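Local structure of predicted ATPase of the ABC class (Vibrio vulnificus, 5D6A) at residues A[130-135]-A[139-144]; A[275-280]-A[292-297]; A[318-323]-A[339-344]; A[467-472]-A[564-569]. The protein probably hydrolyses ATP as an ABC-class ATPase of two subunits, and binds the non-hydrolysable ATP analogue AMP-PNP. All blocks are in the same frame, centred on the assembly; numbering follows the deposited sequence.

Contact 1: residues A[130-135]-A[139-144]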
loop_
_atom_site.group_PDB
_atom_site.type_symbol
_atom_site.label_atom_id
_atom_site.label_comp_id
_atom_site.label_asym_id
_atom_site.label_seq_id
_atom_site.Cartn_x
_atom_site.Cartn_y
_atom_site.Cartn_z
ATOM N N SER A 130 -17.308 4.439 -19.835
ATOM C CA SER A 130 -17.784 5.812 -19.681
ATOM C C SER A 130 -18.321 6.323 -21.019
ATOM O O SER A 130 -19.246 7.131 -21.055
ATOM C CB SER A 130 -16.675 6.718 -19.141
ATOM O OG SER A 130 -15.527 6.662 -19.965
ATOM N N VAL A 131 -17.728 5.844 -22.113
ATOM C CA VAL A 131 -18.167 6.188 -23.464
ATOM C C VAL A 131 -18.036 4.938 -24.342
ATOM O O VAL A 131 -16.933 4.429 -24.547
ATOM C CB VAL A 131 -17.349 7.342 -24.073
ATOM C CG1 VAL A 131 -17.804 7.623 -25.501
ATOM C CG2 VAL A 131 -17.478 8.594 -23.222
ATOM N N LEU A 132 -19.163 4.455 -24.856
ATOM C CA LEU A 132 -19.189 3.255 -25.689
ATOM C C LEU A 132 -19.794 3.500 -27.065
ATOM O O LEU A 132 -20.716 4.306 -27.205
ATOM C CB LEU A 132 -20.028 2.179 -24.996
ATOM C CG LEU A 132 -19.526 1.652 -23.655
ATOM C CD1 LEU A 132 -20.589 0.787 -22.997
ATOM C CD2 LEU A 132 -18.227 0.883 -23.841
ATOM N N PHE A 133 -19.267 2.804 -28.075
ATOM C CA PHE A 133 -19.819 2.870 -29.432
ATOM C C PHE A 133 -20.512 1.558 -29.757
ATOM O O PHE A 133 -20.110 0.496 -29.290
ATOM C CB PHE A 133 -18.766 3.118 -30.528
ATOM C CG PHE A 133 -18.102 4.468 -30.480
ATOM C CD1 PHE A 133 -18.787 5.601 -30.066
ATOM C CD2 PHE A 133 -16.817 4.622 -30.978
ATOM C CE1 PHE A 133 -18.167 6.840 -30.061
ATOM C CE2 PHE A 133 -16.199 5.862 -30.989
ATOM C CZ PHE A 133 -16.873 6.971 -30.526
ATOM N N THR A 134 -21.557 1.653 -30.570
ATOM C CA THR A 134 -22.311 0.495 -31.032
ATOM C C THR A 134 -22.652 0.779 -32.486
ATOM O O THR A 134 -22.177 1.760 -33.054
ATOM C CB THR A 134 -23.608 0.289 -30.224
ATOM O OG1 THR A 134 -24.505 1.382 -30.459
ATOM C CG2 THR A 134 -23.308 0.189 -28.735
ATOM N N GLU A 135 -23.466 -0.072 -33.095
ATOM C CA GLU A 135 -23.883 0.160 -34.472
ATOM C C GLU A 135 -24.975 1.230 -34.491
ATOM O O GLU A 135 -25.080 2.001 -35.446
ATOM C CB GLU A 135 -24.385 -1.135 -35.121
ATOM C CG GLU A 135 -23.322 -2.222 -35.248
ATOM C CD GLU A 135 -22.165 -1.827 -36.154
ATOM O OE1 GLU A 135 -21.053 -2.373 -35.968
ATOM O OE2 GLU A 135 -22.359 -0.968 -37.045
ATOM N N GLU A 139 -22.938 5.867 -26.615
ATOM C CA GLU A 139 -23.524 5.767 -25.281
ATOM C C GLU A 139 -22.594 6.376 -24.238
ATOM O O GLU A 139 -21.397 6.088 -24.215
ATOM C CB GLU A 139 -23.842 4.313 -24.916
ATOM C CG GLU A 139 -24.433 4.157 -23.519
ATOM C CD GLU A 139 -24.821 2.730 -23.177
ATOM O OE1 GLU A 139 -24.842 1.868 -24.083
ATOM O OE2 GLU A 139 -25.117 2.473 -21.992
ATOM N N LEU A 140 -23.162 7.223 -23.382
ATOM C CA LEU A 140 -22.423 7.871 -22.311
ATOM C C LEU A 140 -22.908 7.333 -20.983
ATOM O O LEU A 140 -24.111 7.146 -20.786
ATOM C CB LEU A 140 -22.652 9.379 -22.330
ATOM C CG LEU A 140 -22.329 10.117 -23.624
ATOM C CD1 LEU A 140 -22.657 11.591 -23.448
ATOM C CD2 LEU A 140 -20.875 9.922 -24.027
ATOM N N ARG A 141 -21.973 7.085 -20.075
ATOM C CA ARG A 141 -22.300 6.604 -18.744
ATOM C C ARG A 141 -21.591 7.495 -17.742
ATOM O O ARG A 141 -20.390 7.739 -17.861
ATOM C CB ARG A 141 -21.888 5.150 -18.571
ATOM C CG ARG A 141 -22.576 4.205 -19.540
ATOM C CD ARG A 141 -22.274 2.763 -19.184
ATOM N NE ARG A 141 -22.902 1.821 -20.101
ATOM C CZ ARG A 141 -22.714 0.505 -20.063
ATOM N NH1 ARG A 141 -21.906 -0.038 -19.156
ATOM N NH2 ARG A 141 -23.327 -0.271 -20.943
ATOM N N PHE A 142 -22.340 7.978 -16.756
ATOM C CA PHE A 142 -21.804 8.898 -15.767
ATOM C C PHE A 142 -22.671 8.931 -14.513
ATOM O O PHE A 142 -23.700 8.257 -14.440
ATOM C CB PHE A 142 -21.722 10.298 -16.389
ATOM C CG PHE A 142 -23.004 10.745 -17.027
ATOM C CD1 PHE A 142 -23.272 10.441 -18.353
ATOM C CD2 PHE A 142 -23.951 11.450 -16.299
ATOM C CE1 PHE A 142 -24.457 10.838 -18.946
ATOM C CE2 PHE A 142 -25.138 11.850 -16.885
ATOM C CZ PHE A 142 -25.392 11.542 -18.211
ATOM N N ARG A 143 -22.244 9.719 -13.529
ATOM C CA ARG A 143 -22.973 9.858 -12.273
ATOM C C ARG A 143 -23.537 11.267 -12.108
ATOM O O ARG A 143 -23.045 12.219 -12.712
ATOM C CB ARG A 143 -22.053 9.550 -11.095
ATOM C CG ARG A 143 -21.513 8.131 -11.053
ATOM C CD ARG A 143 -20.562 7.991 -9.878
ATOM N NE ARG A 143 -20.053 6.632 -9.686
ATOM C CZ ARG A 143 -20.618 5.703 -8.911
ATOM N NH1 ARG A 143 -21.741 5.956 -8.239
ATOM N NH2 ARG A 143 -20.055 4.504 -8.811
ATOM N N VAL A 144 -24.579 11.382 -11.288
ATOM C CA VAL A 144 -25.212 12.666 -10.993
ATOM C C VAL A 144 -25.575 12.707 -9.511
ATOM O O VAL A 144 -26.477 11.999 -9.068
ATOM C CB VAL A 144 -26.486 12.897 -11.834
ATOM C CG1 VAL A 144 -27.180 14.193 -11.424
ATOM C CG2 VAL A 144 -26.153 12.912 -13.319
#
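Leu132 and Glu139 exchange two backbone hydrogen bonds, making the hydrogen-bonded antiparallel pair that ties 130-135 to 139-144. Leu132 N donates to Glu139 O at 2.8 Å, and Glu139 N donates in return to Leu132 O. A third bond runs from Arg141 N to Ser130 O (2.9 Å). Between these links Val131 and Leu140 form a non-hydrogen-bonded pair, where Val131 CA lies 3.3 Å from Glu139 O in a CA-H...O contact. The ladder belongs to a beta hairpin: strand 131-133 turns back into strand 137-144, which pairs further with strand 71-78 in an antiparallel sheet of the N-terminal family region. Apolar contact marks one face of the hairpin. Val131 and Leu140 run alongside each other in the same direction, with CG2 of Val131 3.7 Å from CD2 of Leu140; helices 92-109 and 155-172 pack on this pair. The other face carries charge. Leu132 CD1 covers one face of the Arg141 guanidinium, displaced toward its rim and 3.6 Å from CZ. Extended from CG to NE, Arg141 reaches Glu139 of its own strand. Arg141 NE meets Glu139 OE2 at 3.0 Å in a salt bridge; OE2 lies close to the guanidinium plane, while NE approaches from above the carboxylate plane. Arg74 gives that same OE2 a second salt bridge, while Arg141 NH1 donates to His548 O.

Contact 2: residues A[275-280]-A[292-297]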
loop_
_atom_site.group_PDB
_atom_site.type_symbol
_atom_site.label_atom_id
_atom_site.label_comp_id
_atom_site.label_asym_id
_atom_site.label_seq_id
_atom_site.Cartn_x
_atom_site.Cartn_y
_atom_site.Cartn_z
ATOM N N LEU A 275 12.489 1.521 -16.840
ATOM C CA LEU A 275 11.681 0.315 -16.662
ATOM C C LEU A 275 10.231 0.682 -16.363
ATOM O O LEU A 275 9.308 0.045 -16.865
ATOM C CB LEU A 275 12.248 -0.552 -15.535
ATOM C CG LEU A 275 11.605 -1.930 -15.350
ATOM C CD1 LEU A 275 11.814 -2.786 -16.590
ATOM C CD2 LEU A 275 12.160 -2.636 -14.122
ATOM N N ASN A 276 10.037 1.711 -15.546
ATOM C CA ASN A 276 8.693 2.168 -15.205
ATOM C C ASN A 276 7.909 2.584 -16.443
ATOM O O ASN A 276 6.719 2.291 -16.558
ATOM C CB ASN A 276 8.743 3.324 -14.203
ATOM C CG ASN A 276 9.188 2.882 -12.820
ATOM O OD1 ASN A 276 9.113 1.703 -12.471
ATOM N ND2 ASN A 276 9.641 3.837 -12.017
ATOM N N ALA A 277 8.582 3.267 -17.364
ATOM C CA ALA A 277 7.947 3.702 -18.601
ATOM C C ALA A 277 7.577 2.490 -19.448
ATOM O O ALA A 277 6.523 2.464 -20.085
ATOM C CB ALA A 277 8.871 4.627 -19.374
ATOM N N ILE A 278 8.445 1.482 -19.442
ATOM C CA ILE A 278 8.203 0.260 -20.197
ATOM C C ILE A 278 7.025 -0.514 -19.608
ATOM O O ILE A 278 6.117 -0.902 -20.342
ATOM C CB ILE A 278 9.464 -0.633 -20.252
ATOM C CG1 ILE A 278 10.568 0.065 -21.052
ATOM C CG2 ILE A 278 9.157 -1.974 -20.909
ATOM C CD1 ILE A 278 11.892 -0.667 -21.050
ATOM N N GLU A 279 7.023 -0.713 -18.289
ATOM C CA GLU A 279 5.949 -1.471 -17.631
ATOM C C GLU A 279 4.595 -0.808 -17.846
ATOM O O GLU A 279 3.579 -1.498 -17.946
ATOM C CB GLU A 279 6.196 -1.631 -16.121
ATOM C CG GLU A 279 5.791 -0.422 -15.286
ATOM C CD GLU A 279 6.084 -0.579 -13.810
ATOM O OE1 GLU A 279 7.094 -1.217 -13.465
ATOM O OE2 GLU A 279 5.321 -0.027 -12.993
ATOM N N ARG A 280 4.581 0.525 -17.904
ATOM C CA ARG A 280 3.330 1.260 -18.104
ATOM C C ARG A 280 2.944 1.421 -19.567
ATOM O O ARG A 280 1.797 1.734 -19.874
ATOM C CB ARG A 280 3.363 2.616 -17.399
ATOM C CG ARG A 280 3.340 2.465 -15.893
ATOM C CD ARG A 280 2.732 3.663 -15.197
ATOM N NE ARG A 280 2.177 3.244 -13.912
ATOM C CZ ARG A 280 1.017 2.595 -13.771
ATOM N NH1 ARG A 280 0.283 2.263 -14.834
ATOM N NH2 ARG A 280 0.592 2.252 -12.560
ATOM N N GLU A 292 3.535 8.658 -24.899
ATOM C CA GLU A 292 2.581 8.265 -25.953
ATOM C C GLU A 292 3.204 7.610 -27.197
ATOM O O GLU A 292 2.481 7.174 -28.088
ATOM C CB GLU A 292 1.659 9.429 -26.375
ATOM C CG GLU A 292 2.299 10.594 -27.132
ATOM C CD GLU A 292 3.104 11.538 -26.260
ATOM O OE1 GLU A 292 3.458 11.172 -25.117
ATOM O OE2 GLU A 292 3.384 12.661 -26.730
ATOM N N TYR A 293 4.530 7.566 -27.277
ATOM C CA TYR A 293 5.180 6.891 -28.397
ATOM C C TYR A 293 6.105 5.788 -27.898
ATOM O O TYR A 293 7.125 5.475 -28.517
ATOM C CB TYR A 293 5.880 7.879 -29.334
ATOM C CG TYR A 293 4.898 8.646 -30.187
ATOM C CD1 TYR A 293 4.324 8.054 -31.308
ATOM C CD2 TYR A 293 4.536 9.954 -29.876
ATOM C CE1 TYR A 293 3.416 8.740 -32.098
ATOM C CE2 TYR A 293 3.630 10.652 -30.662
ATOM C CZ TYR A 293 3.072 10.039 -31.771
ATOM O OH TYR A 293 2.172 10.721 -32.561
ATOM N N ILE A 294 5.718 5.198 -26.768
ATOM C CA ILE A 294 6.434 4.077 -26.182
ATOM C C ILE A 294 5.436 2.927 -26.128
ATOM O O ILE A 294 4.333 3.089 -25.611
ATOM C CB ILE A 294 6.932 4.362 -24.751
ATOM C CG1 ILE A 294 7.744 5.660 -24.699
ATOM C CG2 ILE A 294 7.781 3.199 -24.254
ATOM C CD1 ILE A 294 8.259 6.004 -23.316
ATOM N N VAL A 295 5.816 1.780 -26.683
ATOM C CA VAL A 295 4.953 0.602 -26.676
ATOM C C VAL A 295 5.702 -0.601 -26.112
ATOM O O VAL A 295 6.925 -0.694 -26.223
ATOM C CB VAL A 295 4.410 0.265 -28.083
ATOM C CG1 VAL A 295 3.445 1.343 -28.552
ATOM C CG2 VAL A 295 5.549 0.077 -29.076
ATOM N N THR A 296 4.956 -1.513 -25.503
ATOM C CA THR A 296 5.527 -2.709 -24.910
ATOM C C THR A 296 4.550 -3.871 -25.049
ATOM O O THR A 296 3.341 -3.676 -25.158
ATOM C CB THR A 296 5.836 -2.492 -23.413
ATOM O OG1 THR A 296 6.709 -1.367 -23.256
ATOM C CG2 THR A 296 6.491 -3.718 -22.801
ATOM N N ASP A 297 5.094 -5.081 -25.069
ATOM C CA ASP A 297 4.293 -6.284 -25.146
ATOM C C ASP A 297 3.126 -6.143 -24.161
ATOM O O ASP A 297 3.339 -5.906 -22.973
ATOM C CB ASP A 297 5.173 -7.484 -24.793
ATOM C CG ASP A 297 4.444 -8.800 -24.877
ATOM O OD1 ASP A 297 3.192 -8.824 -24.837
ATOM O OD2 ASP A 297 5.142 -9.821 -24.967
#
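Ile294 reaches the helical segment 275-280 with its outermost methyl, whereas Thr296, two residues later, meets it through the whole branched end of its side chain. At Ile294 the CA-CB bond points toward the helix, and the extended chain (chi2 180°) carries CD1 to 4.2 Å from Ala277 CB, a loose apolar contact. Val295 turns its side chain away from the helix and onto Phe209 of the adjoining strand. Thr296 then returns to the helix and makes the closest approach. Its OG1 lies 3.0 Å from Ile278 O, a carbonyl in the last turn of the helix, and is hydrogen-bonded with Ser208 OG. The hydroxyl therefore sits between the end of the helix and the neighbouring strand, in a place where all the touching residues are buried. The same branch point carries the apolar half of the contact. The Thr296 chi1 of -57° sets OG1 beside the backbone N and CG2 anti to it, and this CG2 faces CG2 of Ile278 at 3.7 Å, while the side chains as a whole cross at about a right angle. Ile278 CG2 lies 3.4 Å from Thr296 OG1 as well. Helix 271-280 follows what is probably the Walker A P-loop, and Ala277 has its side chain about 9 Å from the bound AMP-PNP. Strand 294-296 is one of the two outer strands, within this chain, of a four-stranded antiparallel sheet and pairs with strand 206-211, so the contact seats the C-terminal end of that helix against the sheet's edge, with Ser208 and Leu216 beside it.

Contact 3: residues A[318-323]-A[339-344]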
loop_
_atom_site.group_PDB
_atom_site.type_symbol
_atom_site.label_atom_id
_atom_site.label_comp_id
_atom_site.label_asym_id
_atom_site.label_seq_id
_atom_site.Cartn_x
_atom_site.Cartn_y
_atom_site.Cartn_z
ATOM N N ASN A 318 10.180 -26.160 -10.699
ATOM C CA ASN A 318 11.233 -25.530 -11.496
ATOM C C ASN A 318 12.099 -24.538 -10.725
ATOM O O ASN A 318 13.169 -24.164 -11.198
ATOM C CB ASN A 318 10.635 -24.822 -12.714
ATOM C CG ASN A 318 9.964 -25.779 -13.680
ATOM O OD1 ASN A 318 10.198 -26.989 -13.646
ATOM N ND2 ASN A 318 9.135 -25.238 -14.562
ATOM N N TYR A 319 11.648 -24.113 -9.548
ATOM C CA TYR A 319 12.411 -23.143 -8.765
ATOM C C TYR A 319 12.693 -23.642 -7.353
ATOM O O TYR A 319 13.846 -23.665 -6.922
ATOM C CB TYR A 319 11.671 -21.805 -8.743
ATOM C CG TYR A 319 11.318 -21.336 -10.138
ATOM C CD1 TYR A 319 12.284 -20.779 -10.967
ATOM C CD2 TYR A 319 10.024 -21.475 -10.638
ATOM C CE1 TYR A 319 11.973 -20.362 -12.249
ATOM C CE2 TYR A 319 9.705 -21.057 -11.917
ATOM C CZ TYR A 319 10.685 -20.504 -12.718
ATOM O OH TYR A 319 10.386 -20.086 -13.992
ATOM N N ILE A 320 11.647 -24.047 -6.639
ATOM C CA ILE A 320 11.802 -24.566 -5.284
ATOM C C ILE A 320 11.943 -26.082 -5.354
ATOM O O ILE A 320 11.124 -26.762 -5.973
ATOM C CB ILE A 320 10.616 -24.170 -4.389
ATOM C CG1 ILE A 320 10.498 -22.642 -4.343
ATOM C CG2 ILE A 320 10.790 -24.744 -2.986
ATOM C CD1 ILE A 320 9.326 -22.130 -3.537
ATOM N N ASN A 321 12.983 -26.605 -4.713
ATOM C CA ASN A 321 13.262 -28.039 -4.728
ATOM C C ASN A 321 12.823 -28.769 -3.459
ATOM O O ASN A 321 12.316 -29.889 -3.529
ATOM C CB ASN A 321 14.758 -28.260 -4.968
ATOM C CG ASN A 321 15.221 -27.703 -6.302
ATOM O OD1 ASN A 321 14.465 -27.679 -7.272
ATOM N ND2 ASN A 321 16.470 -27.264 -6.360
ATOM N N HIS A 322 13.018 -28.131 -2.306
ATOM C CA HIS A 322 12.646 -28.719 -1.019
ATOM C C HIS A 322 11.889 -27.725 -0.135
ATOM O O HIS A 322 12.111 -26.517 -0.201
ATOM C CB HIS A 322 13.896 -29.218 -0.285
ATOM C CG HIS A 322 13.621 -29.748 1.091
ATOM N ND1 HIS A 322 13.296 -31.066 1.332
ATOM C CD2 HIS A 322 13.625 -29.135 2.299
ATOM C CE1 HIS A 322 13.110 -31.241 2.628
ATOM N NE2 HIS A 322 13.302 -30.084 3.237
ATOM N N LEU A 323 10.994 -28.263 0.689
ATOM C CA LEU A 323 10.199 -27.478 1.624
ATOM C C LEU A 323 10.133 -28.196 2.966
ATOM O O LEU A 323 10.179 -29.428 3.016
ATOM C CB LEU A 323 8.782 -27.272 1.085
ATOM C CG LEU A 323 8.633 -26.362 -0.134
ATOM C CD1 LEU A 323 7.217 -26.437 -0.682
ATOM C CD2 LEU A 323 9.003 -24.924 0.208
ATOM N N GLY A 339 9.247 -14.497 0.755
ATOM C CA GLY A 339 9.713 -13.576 -0.279
ATOM C C GLY A 339 10.053 -14.299 -1.567
ATOM O O GLY A 339 9.415 -14.088 -2.598
ATOM N N SER A 340 11.074 -15.146 -1.502
ATOM C CA SER A 340 11.498 -15.932 -2.660
ATOM C C SER A 340 10.389 -16.864 -3.139
ATOM O O SER A 340 10.281 -17.160 -4.331
ATOM C CB SER A 340 12.740 -16.761 -2.317
ATOM O OG SER A 340 12.473 -17.662 -1.256
ATOM N N THR A 341 9.571 -17.327 -2.201
ATOM C CA THR A 341 8.479 -18.228 -2.523
ATOM C C THR A 341 7.396 -17.498 -3.299
ATOM O O THR A 341 6.895 -18.006 -4.299
ATOM C CB THR A 341 7.863 -18.824 -1.249
ATOM O OG1 THR A 341 8.878 -19.503 -0.497
ATOM C CG2 THR A 341 6.754 -19.796 -1.590
ATOM N N SER A 342 7.043 -16.303 -2.839
ATOM C CA SER A 342 6.007 -15.515 -3.494
ATOM C C SER A 342 6.436 -15.064 -4.878
ATOM O O SER A 342 5.623 -15.019 -5.796
ATOM C CB SER A 342 5.642 -14.288 -2.657
ATOM O OG SER A 342 6.773 -13.470 -2.445
ATOM N N GLN A 343 7.708 -14.723 -5.031
ATOM C CA GLN A 343 8.181 -14.267 -6.327
ATOM C C GLN A 343 8.234 -15.440 -7.300
ATOM O O GLN A 343 7.863 -15.301 -8.463
ATOM C CB GLN A 343 9.531 -13.554 -6.213
ATOM C CG GLN A 343 9.912 -12.812 -7.487
ATOM C CD GLN A 343 10.997 -11.766 -7.277
ATOM O OE1 GLN A 343 11.723 -11.786 -6.280
ATOM N NE2 GLN A 343 11.109 -10.839 -8.224
ATOM N N ALA A 344 8.675 -16.598 -6.809
ATOM C CA ALA A 344 8.736 -17.812 -7.625
ATOM C C ALA A 344 7.325 -18.182 -8.084
ATOM O O ALA A 344 7.101 -18.528 -9.250
ATOM C CB ALA A 344 9.352 -18.955 -6.832
#
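Ile320 and Thr341 meet at the ends of their side chains, which cross at about a right angle. From CB of Ile320, which points toward helix segment 339-344, the chain divides. CG2 stays with its own loop, 3.7 Å from Leu323 CD2. CG1, anti to the carbonyl carbon (chi1 -59°), heads for the helix. Beyond it CD1 arrives at the fork of Thr341, 4.0 Å from CG2 and equally far from OG1. One residue earlier, Tyr319 CB packs at 4.1 Å on Ala344 CB, one helical turn further along, so two successive loop residues rest on one side of the helix by apolar contact. The helix begins at the nucleotide: Gly339 N makes a weak hydrogen bond to AMP-PNP O2G, and Phe268 of the second subunit packs on Thr341. This is consistent with the N-terminus of a signature-motif helix facing the partner's P-loop across the nucleotide, as in ABC ATPase dimers. The loop 318-323 thus covers one flank of helix 339-352, while Phe369 of helix 367-370 touches Ala344 and Phe332 of strand 332-334 touches Thr341.

Contact 4: residues A[467-472]-A[564-569]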
loop_
_atom_site.group_PDB
_atom_site.type_symbol
_atom_site.label_atom_id
_atom_site.label_comp_id
_atom_site.label_asym_id
_atom_site.label_seq_id
_atom_site.Cartn_x
_atom_site.Cartn_y
_atom_site.Cartn_z
ATOM N N SER A 467 -17.660 -22.465 -9.999
ATOM C CA SER A 467 -18.884 -22.442 -9.197
ATOM C C SER A 467 -18.655 -22.074 -7.722
ATOM O O SER A 467 -19.584 -21.632 -7.044
ATOM C CB SER A 467 -19.600 -23.791 -9.278
ATOM O OG SER A 467 -18.826 -24.822 -8.701
ATOM N N ALA A 468 -17.434 -22.265 -7.225
ATOM C CA ALA A 468 -17.120 -21.935 -5.832
ATOM C C ALA A 468 -17.166 -20.421 -5.596
ATOM O O ALA A 468 -17.320 -19.967 -4.461
ATOM C CB ALA A 468 -15.758 -22.496 -5.446
ATOM N N LEU A 469 -17.025 -19.650 -6.675
ATOM C CA LEU A 469 -17.086 -18.189 -6.601
ATOM C C LEU A 469 -18.504 -17.726 -6.282
ATOM O O LEU A 469 -18.697 -16.702 -5.625
ATOM C CB LEU A 469 -16.618 -17.566 -7.918
ATOM C CG LEU A 469 -15.140 -17.755 -8.273
ATOM C CD1 LEU A 469 -14.870 -17.377 -9.721
ATOM C CD2 LEU A 469 -14.261 -16.952 -7.328
HETATM N N MSE A 470 -19.487 -18.490 -6.753
HETATM C CA MSE A 470 -20.902 -18.190 -6.511
HETATM C C MSE A 470 -21.201 -18.263 -5.037
HETATM O O MSE A 470 -21.971 -17.456 -4.515
HETATM C CB MSE A 470 -21.760 -19.193 -7.288
HETATM C CG MSE A 470 -23.264 -19.005 -7.106
HETATM SE SE MSE A 470 -23.828 -17.237 -7.753
HETATM C CE MSE A 470 -24.029 -17.673 -9.663
ATOM N N ASN A 471 -20.591 -19.230 -4.355
ATOM C CA ASN A 471 -20.786 -19.403 -2.917
ATOM C C ASN A 471 -20.325 -18.183 -2.118
ATOM O O ASN A 471 -20.931 -17.827 -1.108
ATOM C CB ASN A 471 -20.066 -20.665 -2.429
ATOM C CG ASN A 471 -20.621 -21.932 -3.055
ATOM O OD1 ASN A 471 -21.644 -21.910 -3.738
ATOM N ND2 ASN A 471 -19.949 -23.047 -2.819
ATOM N N ILE A 472 -19.257 -17.544 -2.582
ATOM C CA ILE A 472 -18.735 -16.348 -1.931
ATOM C C ILE A 472 -19.729 -15.199 -2.119
ATOM O O ILE A 472 -19.955 -14.417 -1.197
ATOM C CB ILE A 472 -17.347 -15.965 -2.487
ATOM C CG1 ILE A 472 -16.363 -17.126 -2.297
ATOM C CG2 ILE A 472 -16.819 -14.709 -1.802
ATOM C CD1 ILE A 472 -14.992 -16.866 -2.885
ATOM N N ASN A 564 -5.431 -15.192 -8.247
ATOM C CA ASN A 564 -4.376 -15.983 -7.605
ATOM C C ASN A 564 -4.114 -15.521 -6.178
ATOM O O ASN A 564 -3.524 -16.254 -5.387
ATOM C CB ASN A 564 -3.060 -15.883 -8.390
ATOM C CG ASN A 564 -3.126 -16.550 -9.750
ATOM O OD1 ASN A 564 -3.954 -17.423 -9.991
ATOM N ND2 ASN A 564 -2.229 -16.152 -10.644
ATOM N N ARG A 565 -4.539 -14.295 -5.868
ATOM C CA ARG A 565 -4.343 -13.708 -4.539
ATOM C C ARG A 565 -5.606 -13.692 -3.685
ATOM O O ARG A 565 -5.579 -13.200 -2.556
ATOM C CB ARG A 565 -3.780 -12.294 -4.679
ATOM C CG ARG A 565 -2.366 -12.294 -5.225
ATOM C CD ARG A 565 -1.900 -10.920 -5.673
ATOM N NE ARG A 565 -0.498 -10.969 -6.068
ATOM C CZ ARG A 565 -0.055 -11.451 -7.228
ATOM N NH1 ARG A 565 1.246 -11.458 -7.481
ATOM N NH2 ARG A 565 -0.899 -11.937 -8.133
HETATM N N MSE A 566 -6.707 -14.222 -4.217
HETATM C CA MSE A 566 -7.959 -14.304 -3.461
HETATM C C MSE A 566 -7.832 -15.539 -2.614
HETATM O O MSE A 566 -7.632 -16.638 -3.129
HETATM C CB MSE A 566 -9.166 -14.364 -4.386
HETATM C CG MSE A 566 -10.373 -13.693 -3.747
HETATM SE SE MSE A 566 -11.665 -15.058 -3.179
HETATM C CE MSE A 566 -12.314 -15.549 -4.972
ATOM N N ARG A 567 -7.964 -15.361 -1.305
ATOM C CA ARG A 567 -7.757 -16.445 -0.334
ATOM C C ARG A 567 -8.758 -17.608 -0.349
ATOM O O ARG A 567 -8.474 -18.666 0.219
ATOM C CB ARG A 567 -7.650 -15.838 1.067
ATOM C CG ARG A 567 -6.505 -14.838 1.151
ATOM C CD ARG A 567 -6.400 -14.132 2.486
ATOM N NE ARG A 567 -5.223 -13.264 2.514
ATOM C CZ ARG A 567 -3.988 -13.664 2.822
ATOM N NH1 ARG A 567 -3.739 -14.934 3.136
ATOM N NH2 ARG A 567 -2.990 -12.789 2.816
ATOM N N LYS A 568 -9.905 -17.425 -0.998
ATOM C CA LYS A 568 -10.920 -18.484 -1.070
ATOM C C LYS A 568 -10.906 -19.226 -2.409
ATOM O O LYS A 568 -11.512 -20.290 -2.532
ATOM C CB LYS A 568 -12.317 -17.904 -0.844
ATOM C CG LYS A 568 -12.526 -17.212 0.496
ATOM C CD LYS A 568 -12.440 -18.177 1.664
ATOM C CE LYS A 568 -12.768 -17.469 2.969
ATOM N NZ LYS A 568 -12.697 -18.385 4.137
ATOM N N SER A 569 -10.234 -18.666 -3.412
ATOM C CA SER A 569 -10.170 -19.301 -4.729
ATOM C C SER A 569 -9.812 -20.780 -4.638
ATOM O O SER A 569 -8.903 -21.163 -3.898
ATOM C CB SER A 569 -9.142 -18.597 -5.619
ATOM O OG SER A 569 -9.534 -17.273 -5.913
#
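Leu469 and Ile472, one turn apart on helix 468-475, pack against a type I beta turn that runs from Met566 to Ser569 and follows helix 556-564. The turn lies in the MRB1590-like C-terminal family region; its closing bond, Ser569 N to Met566 O, is weak, and Met566 O also accepts a hydrogen bond from His312 NE2. Along the helix, Leu469 is the first residue to touch. Its CB bond runs across the turn rather than at it, and the branch delivers CD2 to 3.4 Å from CE of Met566, a selenomethionine, with the two side chains crossing at a slant. Phe490, Leu519 and Ala520 pack round the same leucine, which is buried. One helical turn on, the helix comes back to the beta turn at Ile472. Its CB points toward the turn; a chi1 of -58° lays CG1 beside the backbone N, and with an extended chi2, CD1 projects to meet Met566 tip to tip, 3.6 Å from CE and 3.8 Å from SE. Bends at chi2 and chi3 bring the selenomethionine chain round to this position, so that its terminal methyl touches both helix residues. Trp516 and Thr495 also contact Met566. Lys568 adds only the root of its side chain, its amino end leading away from the helix at this more exposed margin. Ile472 CD1 ends 3.5 Å from Lys568 CB.

Overall arrangement
Contacts 1, 2 and 3 are buried, whereas contact 4 is only partly so, with exposed Lys568 at its margin. Contact 1 is the sole one built on strand pairing and the only one with a salt bridge inside its own segments; the others join a helix to a strand, loop or turn, mostly by methyl contacts, with one threonine hydroxyl at a carbonyl in contact 2. Contacts 2 and 3 both belong to the P-loop domain yet hold different elements, about 10 Å apart at their nearest atoms. Contact 3 lies nearer the nucleotide than contact 2, and more of its residues are within reach of the second subunit. It lies about 6 Å from contact 4 at nearest atoms, while contacts 1 and 3 fall on opposite sides of the chain's centre.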